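Local coordinates for protein putative NAD(P)H nitroreductase ydfN (Bacillus subtilis, PDB 3BEM) that is a putative FMN-dependent NAD(P)H nitroreductase, a homodimeric flavoprotein that may contribute to the degradation of aromatic compounds, at residues L90-D95 against V188-T193. The protein carries 3 engineered substitutions. Residues are numbered along the deposited sequence; the frame is centred on the assembly and turned at random. Where two conformers were deposited one is given.
Sequences LLVLGD and VVMMIT
Val92 packs its CG2 methyl against two neighbours at once, 3.7 Å from Met190 CG and 3.6 Å from Ile192 CD1. The two central antiparallel strands of the nitroreductase sheet are interrupted here by a classic beta bulge, with Val189 and Met190 both opposite Val92. Met190, a selenomethionine, runs alongside Val92; chi1 of 74° sets its CG between the backbone N and the carbonyl carbon, beside Val92 CG2, and its side chain is about 5 Å from the bound FMN. Helix 136-161 covers this face, touching Leu90 and Met190, and also meets Val189.

Leu91, Leu93, Val188 and Met191 occupy the reverse face, on which helix 173-180 lies. Here Leu91 CD1 touches Val188 CG1 at 3.9 Å and lies alongside the Met191 chain, while Leu93 CD2 rests on Val188 CG2.

Backbone bonds pair Leu90 with Ile192 in both directions, and Val92 N donates to Met190 O. The extra residue, Val189, has a helix-like backbone (phi/psi -78/-39°), which turns its side chain toward the partner strand, with CG2 3.7 Å from Gly94 N. Two successive amides therefore converge on one carbonyl: Val92 O accepts a weak bond from Met190 N at 3.4 Å and a shorter one from Val189 N at 2.8 Å.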
loop_
_atom_site.group_PDB
_atom_site.type_symbol
_atom_site.label_atom_id
_atom_site.label_comp_id
_atom_site.label_asym_id
_atom_site.label_seq_id
_atom_site.Cartn_x
_atom_site.Cartn_y
_atom_site.Cartn_z
ATOM N N LEU B 90 1.500 14.203 -7.517
ATOM C CA LEU B 90 2.636 13.266 -7.414
ATOM C C LEU B 90 2.400 12.074 -8.288
ATOM O O LEU B 90 1.274 11.543 -8.348
ATOM C CB LEU B 90 2.784 12.770 -5.973
ATOM C CG LEU B 90 3.217 13.801 -4.910
ATOM C CD1 LEU B 90 2.194 14.856 -4.617
ATOM C CD2 LEU B 90 3.503 12.986 -3.649
ATOM N N LEU B 91 3.437 11.653 -8.999
ATOM C CA LEU B 91 3.426 10.380 -9.683
ATOM C C LEU B 91 4.228 9.429 -8.859
ATOM O O LEU B 91 5.388 9.672 -8.559
ATOM C CB LEU B 91 3.962 10.529 -11.113
ATOM C CG LEU B 91 3.017 11.258 -12.088
ATOM C CD1 LEU B 91 1.631 10.529 -12.199
ATOM C CD2 LEU B 91 2.922 12.789 -11.735
ATOM N N VAL B 92 3.584 8.348 -8.466
ATOM C CA VAL B 92 4.212 7.328 -7.674
ATOM C C VAL B 92 4.735 6.258 -8.633
ATOM O O VAL B 92 3.976 5.581 -9.308
ATOM C CB VAL B 92 3.235 6.699 -6.658
ATOM C CG1 VAL B 92 4.012 5.735 -5.719
ATOM C CG2 VAL B 92 2.438 7.798 -5.857
ATOM N N LEU B 93 6.062 6.133 -8.690
ATOM C CA LEU B 93 6.738 5.228 -9.585
ATOM C C LEU B 93 7.277 4.027 -8.815
ATOM O O LEU B 93 7.694 4.148 -7.672
ATOM C CB LEU B 93 7.940 5.917 -10.261
ATOM C CG LEU B 93 7.637 7.215 -10.993
ATOM C CD1 LEU B 93 8.900 7.800 -11.670
ATOM C CD2 LEU B 93 6.437 6.997 -12.005
ATOM N N GLY B 94 7.275 2.875 -9.479
ATOM C CA GLY B 94 7.939 1.704 -8.980
ATOM C C GLY B 94 9.009 1.234 -9.945
ATOM O O GLY B 94 8.749 1.004 -11.123
ATOM N N ASP B 95 10.230 1.099 -9.453
ATOM C CA ASP B 95 11.330 0.602 -10.292
ATOM C C ASP B 95 11.224 -0.901 -10.541
ATOM O O ASP B 95 11.414 -1.705 -9.639
ATOM C CB ASP B 95 12.619 0.918 -9.592
ATOM C CG ASP B 95 13.835 0.701 -10.423
ATOM O OD1 ASP B 95 13.745 0.271 -11.581
ATOM O OD2 ASP B 95 14.932 1.026 -9.887
ATOM N N VAL B 188 4.395 3.572 -13.708
ATOM C CA VAL B 188 3.619 4.633 -13.098
ATOM C C VAL B 188 2.471 3.966 -12.308
ATOM O O VAL B 188 1.451 3.553 -12.869
ATOM C CB VAL B 188 3.082 5.676 -14.083
ATOM C CG1 VAL B 188 2.434 6.829 -13.315
ATOM C CG2 VAL B 188 4.174 6.229 -14.985
ATOM N N VAL B 189 2.701 3.768 -11.021
ATOM C CA VAL B 189 1.835 2.936 -10.184
ATOM C C VAL B 189 0.544 3.664 -9.773
ATOM O O VAL B 189 -0.511 3.076 -9.771
ATOM C CB VAL B 189 2.602 2.409 -8.983
ATOM C CG1 VAL B 189 1.662 1.659 -7.944
ATOM C CG2 VAL B 189 3.862 1.563 -9.462
HETATM N N MSE B 190 0.652 4.943 -9.477
HETATM C CA MSE B 190 -0.505 5.770 -9.169
HETATM C C MSE B 190 -0.147 7.220 -9.232
HETATM O O MSE B 190 1.017 7.571 -9.300
HETATM C CB MSE B 190 -1.156 5.413 -7.811
HETATM C CG MSE B 190 -0.594 5.755 -6.571
HETATM SE SE MSE B 190 -1.936 5.094 -5.157
HETATM C CE MSE B 190 -1.123 3.373 -5.229
HETATM N N MSE B 191 -1.192 8.019 -9.261
HETATM C CA MSE B 191 -1.098 9.458 -9.152
HETATM C C MSE B 191 -1.749 9.838 -7.810
HETATM O O MSE B 191 -2.719 9.230 -7.390
HETATM C CB MSE B 191 -1.810 10.077 -10.351
HETATM C CG MSE B 191 -1.851 11.552 -10.381
HETATM SE SE MSE B 191 -2.866 12.097 -12.023
HETATM C CE MSE B 191 -1.601 11.342 -13.242
ATOM N N ILE B 192 -1.200 10.827 -7.120
ATOM C CA ILE B 192 -1.815 11.347 -5.908
ATOM C C ILE B 192 -1.848 12.840 -6.003
ATOM O O ILE B 192 -0.782 13.463 -6.124
ATOM C CB ILE B 192 -1.043 10.952 -4.635
ATOM C CG1 ILE B 192 -0.908 9.404 -4.552
ATOM C CG2 ILE B 192 -1.750 11.502 -3.385
ATOM C CD1 ILE B 192 0.038 8.921 -3.430
ATOM N N THR B 193 -3.040 13.405 -5.907
ATOM C CA THR B 193 -3.162 14.850 -5.737
ATOM C C THR B 193 -3.157 15.175 -4.270
ATOM O O THR B 193 -3.678 14.413 -3.444
ATOM C CB THR B 193 -4.399 15.440 -6.420
ATOM O OG1 THR B 193 -5.541 14.627 -6.193
ATOM C CG2 THR B 193 -4.169 15.592 -7.890
#